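SnoK (Streptomyces nogalater, PDB 5EPA) is a non-heme iron, 2-oxoglutarate-dependent carbocyclase of nogalamycin biosynthesis, in which it probably forms a carbon ring. Local coordinates at residues A[43-46]-A[47-51]; A[189-192]-A[193-197]; A[263-267]-A[268-272]. One frame throughout, in Å; residues are numbered along the deposited sequence.

Interaction 1: residues A[43-46]-A[47-51]; sequences RVLS and ETEVT
S46 and E49 exchange hydrogen bonds in both directions at the start of helix 47-64. In one direction the side chain of S46 serves the backbone: its OG accepts from E49 N at 3.1 Å, almost straight at 168°. OG is set between the backbone N and the carbonyl carbon of its own residue (chi1 65°), which turns it over the first turn, where the amides lack a carbonyl partner four residues back in the helix. Serine suits the N-cap because its hydroxyl is short and can accept at this distance. In the other direction the side chain of E49 reaches back, and its OE1 accepts a hydrogen bond from S46 N at 2.9 Å, through the lone pair that faces away from OE2. The glutamate chain runs extended beyond CG, which lets the carboxylate reach back to S46 N. OE2 is hydrogen-bonded to H97 NE2, and this should limit rotation of the carboxylate.

The backbone adds the first regular helical bond, V50 N to S46 O, 3.0 Å long.

The apolar contact is between L45 CB and V50 CG2, 4.1 Å apart. L45 also crosses the E49 side chain at about a right angle, its CD2 lying beside the carboxylate, 3.8 Å from E49 OE1. Branched, uncharged side chains suit V44 and L45, which are buried and rest on I100 of helix 98-108; V50 offers its CG2 to L45.

A negative carboxylate near the amino end of a helix would also probably be favoured by the helix dipole. Reciprocal side-chain-to-backbone bonds between the N-cap residue and the third residue of the helix define a capping box, here beginning the helix that follows strand 38-41.

Interaction 2: residues A[189-192]-A[193-197]; sequences RDLA and DVWPD
R189 CB meets V194 CG2 at 3.7 Å where the chain enters the one-turn helix 191-194, in a surface segment of the PhyH-family fold. D190 holds the N-cap position, though its carboxylate makes no capping bond. The side chain of D193 can be followed outward from this turn. Its CB lies 3.5 Å from D190 O, the carbonyl that takes an i+3 bond from D193 N and an i+4 bond from V194 N. The former comes from above the carbonyl plane, and the latter nearly along the C=O axis. From CB the chain continues to CG, placed beside the backbone N of D193 (chi1 -69°), which carries the carboxylate back over the start of the turn. There OD1 leans toward A192 C, whereas OD2 packs against D190 CB at 3.7 Å. The two aspartate side chains run side by side and point the same way, with D190 OD2 3.9 Å from D193 OD2. Two like charges so near would probably repel each other; water 1 donates to D193 OD2 and accepts from D190 N, joining the carboxylate to the amide of the N-cap residue. Aspartate suits the place by being short enough for this one-water bridge.

The other side of the turn is apolar. L191 CD1 lies against the CB atoms of V194 and W195, and L191 CD2 sits at the edge of the indole, near its plane. Leucine, with two methyls to spread, also reaches Y198 and V221; its side chain is about 7 Å from that of the iron ligand H133. W195, the first residue to leave helical angles, makes a cation-pi contact with R173. P196 has no N-H to give A192 O, and instead its CA approaches that oxygen at 3.3 Å in a CH...O contact.

Interaction 3: residues A[263-267]-A[268-272]; sequences DPLEG and ELFPL
L265 lies over one face of the F270 ring, the two side chains crossing at a slant. L265 CB stands 3.9 Å from the ring centroid and 19° off the normal, a CH-pi contact, and farther out L265 CD2 reaches F270 CZ and F270 CE1, each at 3.8 Å. F270 CG is anti to its own carbonyl carbon (chi1 -55°), which folds the ring back over the leucine; the opposite face meets L269 CB toward its rim. E266 O lies in the ring plane at the edge, 3.5 Å from F270 CD2, where the hydrogens of an aromatic ring carry slight positive charge.

The type I turn from G267 to F270 reverses the chain so that the ring comes back over L265, with F270 N bonded to G267 O at 3.1 Å. Glycine suits a positive phi where a side chain would crowd the carbonyl of E266. Water 2 links E266 O to L269 N.

An alanine in place of F270 would probably leave L265 without its facing ring and open a gap beside M241 of strand 233-242. The chemistry is thus mainly dispersion between a flat ring and an aliphatic branch, implying a contact that depends on shape, with the polar bonds made by backbone groups, a water and R113.

From the N terminus, interaction 1 comes first, turning the chain from strand 38-41, an outer strand of the seven-stranded sheet, into helix 47-64. Interaction 2 follows much later, closing a single helical turn in the long connection between strands 164-166 and 204-206 of the four-stranded sheet; the two lie on opposite sides of the chain's centre, their own centres about 38 Å apart. Interaction 3 closes a turn in the tail after strand 246-247 and sets it against strands 112-122 and 233-242. All three are local and in series, so none nests in or crosses another, and they touch nowhere: interactions 1 and 3 come within about 16 Å at their nearest atoms.

Interaction 1: residues A[43-46]-A[47-51]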
loop_
_atom_site.group_PDB
_atom_site.type_symbol
_atom_site.label_atom_id
_atom_site.label_comp_id
_atom_site.label_asym_id
_atom_site.label_seq_id
_atom_site.Cartn_x
_atom_site.Cartn_y
_atom_site.Cartn_z
ATOM N N ARG A 43 -6.749 -1.274 -15.475
ATOM C CA ARG A 43 -6.453 -0.331 -16.543
ATOM C C ARG A 43 -6.570 1.154 -16.109
ATOM O O ARG A 43 -7.266 1.923 -16.714
ATOM C CB ARG A 43 -7.332 -0.622 -17.747
ATOM C CG ARG A 43 -7.188 -2.049 -18.269
ATOM C CD ARG A 43 -8.111 -2.319 -19.464
ATOM N NE ARG A 43 -9.509 -2.231 -19.047
ATOM C CZ ARG A 43 -10.203 -3.205 -18.493
ATOM N NH1 ARG A 43 -9.642 -4.393 -18.267
ATOM N NH2 ARG A 43 -11.462 -2.984 -18.142
ATOM N N VAL A 44 -5.884 1.519 -15.043
ATOM C CA VAL A 44 -5.907 2.875 -14.588
ATOM C C VAL A 44 -4.807 3.660 -15.316
ATOM O O VAL A 44 -5.041 4.776 -15.763
ATOM C CB VAL A 44 -5.703 2.965 -13.071
ATOM C CG1 VAL A 44 -5.739 4.403 -12.615
ATOM C CG2 VAL A 44 -6.770 2.151 -12.335
ATOM N N LEU A 45 -3.620 3.049 -15.407
ATOM C CA LEU A 45 -2.486 3.563 -16.168
ATOM C C LEU A 45 -2.348 2.902 -17.509
ATOM O O LEU A 45 -2.476 1.689 -17.629
ATOM C CB LEU A 45 -1.197 3.310 -15.411
ATOM C CG LEU A 45 -1.102 3.900 -14.015
ATOM C CD1 LEU A 45 0.260 3.592 -13.441
ATOM C CD2 LEU A 45 -1.297 5.430 -14.045
ATOM N N SER A 46 -2.035 3.699 -18.518
ATOM C CA SER A 46 -1.749 3.204 -19.852
ATOM C C SER A 46 -0.369 2.529 -19.890
ATOM O O SER A 46 0.448 2.696 -18.988
ATOM C CB SER A 46 -1.730 4.378 -20.840
ATOM O OG SER A 46 -0.657 5.259 -20.528
ATOM N N GLU A 47 -0.109 1.790 -20.962
ATOM C CA GLU A 47 1.206 1.141 -21.186
ATOM C C GLU A 47 2.327 2.182 -21.163
ATOM O O GLU A 47 3.378 1.967 -20.585
ATOM C CB GLU A 47 1.177 0.320 -22.489
ATOM C CG GLU A 47 0.268 -0.881 -22.302
ATOM C CD GLU A 47 0.000 -1.668 -23.583
ATOM O OE1 GLU A 47 -0.190 -1.045 -24.666
ATOM O OE2 GLU A 47 -0.022 -2.930 -23.495
ATOM N N THR A 48 2.075 3.322 -21.782
ATOM C CA THR A 48 3.036 4.396 -21.832
ATOM C C THR A 48 3.356 4.919 -20.438
ATOM O O THR A 48 4.526 5.102 -20.100
ATOM C CB THR A 48 2.504 5.528 -22.707
ATOM O OG1 THR A 48 2.340 5.039 -24.029
ATOM C CG2 THR A 48 3.465 6.761 -22.719
ATOM N N GLU A 49 2.337 5.193 -19.638
ATOM C CA GLU A 49 2.546 5.646 -18.248
ATOM C C GLU A 49 3.278 4.630 -17.381
ATOM O O GLU A 49 4.156 4.989 -16.631
ATOM C CB GLU A 49 1.227 5.988 -17.567
ATOM C CG GLU A 49 0.544 7.268 -18.097
ATOM C CD GLU A 49 -0.868 7.439 -17.545
ATOM O OE1 GLU A 49 -1.729 6.507 -17.711
ATOM O OE2 GLU A 49 -1.126 8.477 -16.930
ATOM N N VAL A 50 2.919 3.339 -17.501
ATOM C CA VAL A 50 3.628 2.279 -16.802
ATOM C C VAL A 50 5.135 2.314 -17.125
ATOM O O VAL A 50 5.970 2.235 -16.265
ATOM C CB VAL A 50 3.060 0.889 -17.190
ATOM C CG1 VAL A 50 3.957 -0.242 -16.693
ATOM C CG2 VAL A 50 1.657 0.703 -16.655
ATOM N N THR A 51 5.465 2.383 -18.391
ATOM C CA THR A 51 6.854 2.423 -18.820
ATOM C C THR A 51 7.593 3.613 -18.193
ATOM O O THR A 51 8.702 3.455 -17.720
ATOM C CB THR A 51 6.959 2.551 -20.349
ATOM O OG1 THR A 51 6.424 1.370 -20.938
ATOM C CG2 THR A 51 8.419 2.718 -20.832
#

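Interaction 2: residues A[189-192]-A[193-197]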
loop_
_atom_site.group_PDB
_atom_site.type_symbol
_atom_site.label_atom_id
_atom_site.label_comp_id
_atom_site.label_asym_id
_atom_site.label_seq_id
_atom_site.Cartn_x
_atom_site.Cartn_y
_atom_site.Cartn_z
ATOM N N ARG A 189 2.841 -9.312 17.587
ATOM C CA ARG A 189 2.083 -10.537 17.945
ATOM C C ARG A 189 1.619 -11.273 16.651
ATOM O O ARG A 189 1.302 -10.629 15.637
ATOM C CB ARG A 189 0.854 -10.202 18.793
ATOM C CG ARG A 189 1.062 -9.487 20.140
ATOM C CD ARG A 189 1.833 -10.345 21.123
ATOM N NE ARG A 189 2.141 -9.669 22.431
ATOM C CZ ARG A 189 3.264 -8.964 22.699
ATOM N NH1 ARG A 189 4.237 -8.827 21.780
ATOM N NH2 ARG A 189 3.427 -8.394 23.896
ATOM N N ASP A 190 1.639 -12.618 16.691
ATOM C CA ASP A 190 1.095 -13.413 15.603
ATOM C C ASP A 190 -0.344 -13.016 15.417
ATOM O O ASP A 190 -1.082 -12.787 16.373
ATOM C CB ASP A 190 1.212 -14.905 15.897
ATOM C CG ASP A 190 2.667 -15.387 15.909
ATOM O OD1 ASP A 190 3.489 -14.880 15.100
ATOM O OD2 ASP A 190 2.994 -16.263 16.740
ATOM N N LEU A 191 -0.761 -12.907 14.175
ATOM C CA LEU A 191 -2.125 -12.462 13.926
ATOM C C LEU A 191 -3.191 -13.378 14.559
ATOM O O LEU A 191 -4.220 -12.897 15.043
ATOM C CB LEU A 191 -2.362 -12.272 12.435
ATOM C CG LEU A 191 -3.728 -11.685 12.103
ATOM C CD1 LEU A 191 -3.945 -10.314 12.763
ATOM C CD2 LEU A 191 -3.870 -11.543 10.606
ATOM N N ALA A 192 -2.924 -14.687 14.618
ATOM C CA ALA A 192 -3.870 -15.609 15.242
ATOM C C ALA A 192 -4.039 -15.338 16.738
ATOM O O ALA A 192 -5.072 -15.670 17.296
ATOM C CB ALA A 192 -3.460 -17.043 15.017
ATOM N N ASP A 193 -3.026 -14.760 17.388
ATOM C CA ASP A 193 -3.149 -14.406 18.834
ATOM C C ASP A 193 -3.978 -13.131 19.042
ATOM O O ASP A 193 -4.787 -13.048 19.934
ATOM C CB ASP A 193 -1.771 -14.243 19.469
ATOM C CG ASP A 193 -1.009 -15.575 19.580
ATOM O OD1 ASP A 193 -1.624 -16.624 19.855
ATOM O OD2 ASP A 193 0.216 -15.597 19.375
ATOM N N VAL A 194 -3.787 -12.167 18.137
ATOM C CA VAL A 194 -4.584 -10.946 18.094
ATOM C C VAL A 194 -6.036 -11.203 17.670
ATOM O O VAL A 194 -6.972 -10.737 18.302
ATOM C CB VAL A 194 -4.006 -9.980 17.067
ATOM C CG1 VAL A 194 -4.875 -8.743 16.978
ATOM C CG2 VAL A 194 -2.566 -9.588 17.398
ATOM N N TRP A 195 -6.202 -11.939 16.574
ATOM C CA TRP A 195 -7.501 -12.259 15.973
ATOM C C TRP A 195 -7.732 -13.779 15.908
ATOM O O TRP A 195 -7.385 -14.398 14.936
ATOM C CB TRP A 195 -7.536 -11.691 14.560
ATOM C CG TRP A 195 -8.844 -11.766 13.858
ATOM C CD1 TRP A 195 -10.068 -11.968 14.416
ATOM C CD2 TRP A 195 -9.063 -11.624 12.463
ATOM N NE1 TRP A 195 -11.031 -11.945 13.458
ATOM C CE2 TRP A 195 -10.444 -11.740 12.244
ATOM C CE3 TRP A 195 -8.221 -11.415 11.364
ATOM C CZ2 TRP A 195 -11.016 -11.635 10.987
ATOM C CZ3 TRP A 195 -8.786 -11.314 10.107
ATOM C CH2 TRP A 195 -10.180 -11.439 9.932
ATOM N N PRO A 196 -8.273 -14.374 16.971
ATOM C CA PRO A 196 -8.335 -15.848 17.040
ATOM C C PRO A 196 -8.988 -16.527 15.846
ATOM O O PRO A 196 -8.614 -17.639 15.488
ATOM C CB PRO A 196 -9.160 -16.099 18.293
ATOM C CG PRO A 196 -8.848 -14.921 19.151
ATOM C CD PRO A 196 -8.698 -13.748 18.225
ATOM N N ASP A 197 -9.933 -15.858 15.226
ATOM C CA ASP A 197 -10.638 -16.440 14.089
ATOM C C ASP A 197 -9.895 -16.288 12.743
ATOM O O ASP A 197 -10.359 -16.811 11.724
ATOM C CB ASP A 197 -12.015 -15.818 14.000
ATOM C CG ASP A 197 -13.048 -16.766 13.442
ATOM O OD1 ASP A 197 -13.248 -17.865 14.005
ATOM O OD2 ASP A 197 -13.647 -16.407 12.389
HETATM O O HOH W 1 2.210 -13.798 19.254
#

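Interaction 3: residues A[263-267]-A[268-272]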
loop_
_atom_site.group_PDB
_atom_site.type_symbol
_atom_site.label_atom_id
_atom_site.label_comp_id
_atom_site.label_asym_id
_atom_site.label_seq_id
_atom_site.Cartn_x
_atom_site.Cartn_y
_atom_site.Cartn_z
ATOM N N ASP A 263 1.157 16.535 16.257
ATOM C CA ASP A 263 1.268 17.490 15.177
ATOM C C ASP A 263 0.559 16.961 13.924
ATOM O O ASP A 263 0.666 15.799 13.581
ATOM C CB ASP A 263 2.733 17.792 14.800
ATOM C CG ASP A 263 3.406 18.775 15.723
ATOM O OD1 ASP A 263 2.772 19.281 16.665
ATOM O OD2 ASP A 263 4.611 19.007 15.502
ATOM N N PRO A 264 -0.127 17.867 13.208
ATOM C CA PRO A 264 -0.723 17.451 11.978
ATOM C C PRO A 264 0.347 17.248 10.909
ATOM O O PRO A 264 1.362 17.928 10.936
ATOM C CB PRO A 264 -1.653 18.605 11.633
ATOM C CG PRO A 264 -1.038 19.795 12.260
ATOM C CD PRO A 264 -0.355 19.304 13.494
ATOM N N LEU A 265 0.089 16.327 9.989
ATOM C CA LEU A 265 0.938 16.129 8.831
ATOM C C LEU A 265 0.336 16.899 7.665
ATOM O O LEU A 265 -0.698 16.545 7.118
ATOM C CB LEU A 265 1.072 14.650 8.495
ATOM C CG LEU A 265 1.968 13.815 9.428
ATOM C CD1 LEU A 265 1.351 13.572 10.787
ATOM C CD2 LEU A 265 2.280 12.473 8.777
ATOM N N GLU A 266 1.019 17.949 7.262
ATOM C CA GLU A 266 0.449 18.923 6.325
ATOM C C GLU A 266 1.580 19.563 5.519
ATOM O O GLU A 266 2.770 19.175 5.650
ATOM C CB GLU A 266 -0.521 19.858 7.062
ATOM C CG GLU A 266 0.050 20.682 8.177
ATOM C CD GLU A 266 -0.973 21.661 8.760
ATOM O OE1 GLU A 266 -2.189 21.362 8.700
ATOM O OE2 GLU A 266 -0.555 22.718 9.287
ATOM N N GLY A 267 1.241 20.458 4.609
ATOM C CA GLY A 267 2.267 21.101 3.774
ATOM C C GLY A 267 2.681 20.263 2.567
ATOM O O GLY A 267 2.015 19.287 2.194
ATOM N N GLU A 268 3.808 20.625 1.978
ATOM C CA GLU A 268 4.191 20.110 0.667
ATOM C C GLU A 268 4.570 18.648 0.665
ATOM O O GLU A 268 4.425 17.997 -0.360
ATOM C CB GLU A 268 5.368 20.907 0.097
ATOM C CG GLU A 268 5.130 22.383 -0.095
ATOM C CD GLU A 268 6.462 23.119 0.002
ATOM O OE1 GLU A 268 7.507 22.408 0.220
ATOM O OE2 GLU A 268 6.462 24.364 -0.145
ATOM N N LEU A 269 5.072 18.140 1.782
ATOM C CA LEU A 269 5.419 16.715 1.861
ATOM C C LEU A 269 4.201 15.787 2.030
ATOM O O LEU A 269 4.290 14.618 1.768
ATOM C CB LEU A 269 6.448 16.447 2.969
ATOM C CG LEU A 269 7.784 17.178 2.789
ATOM C CD1 LEU A 269 8.743 16.786 3.902
ATOM C CD2 LEU A 269 8.438 16.882 1.430
ATOM N N PHE A 270 3.067 16.350 2.405
ATOM C CA PHE A 270 1.861 15.587 2.621
ATOM C C PHE A 270 0.691 16.254 1.894
ATOM O O PHE A 270 -0.265 16.713 2.506
ATOM C CB PHE A 270 1.595 15.497 4.136
ATOM C CG PHE A 270 2.742 14.928 4.937
ATOM C CD1 PHE A 270 3.113 13.618 4.804
ATOM C CD2 PHE A 270 3.445 15.716 5.836
ATOM C CE1 PHE A 270 4.168 13.080 5.519
ATOM C CE2 PHE A 270 4.506 15.188 6.569
ATOM C CZ PHE A 270 4.851 13.851 6.413
ATOM N N PRO A 271 0.743 16.297 0.561
ATOM C CA PRO A 271 -0.179 17.145 -0.195
ATOM C C PRO A 271 -1.591 16.596 -0.251
ATOM O O PRO A 271 -1.793 15.376 -0.270
ATOM C CB PRO A 271 0.413 17.135 -1.599
ATOM C CG PRO A 271 1.228 15.874 -1.654
ATOM C CD PRO A 271 1.797 15.723 -0.296
ATOM N N LEU A 272 -2.546 17.513 -0.254
ATOM C CA LEU A 272 -3.958 17.197 -0.375
ATOM C C LEU A 272 -4.263 16.599 -1.726
ATOM O O LEU A 272 -3.751 17.052 -2.721
ATOM C CB LEU A 272 -4.839 18.429 -0.223
ATOM C CG LEU A 272 -5.210 18.866 1.182
ATOM C CD1 LEU A 272 -5.750 20.282 1.133
ATOM C CD2 LEU A 272 -6.222 17.917 1.824
HETATM O O HOH W 2 5.150 19.173 4.675
#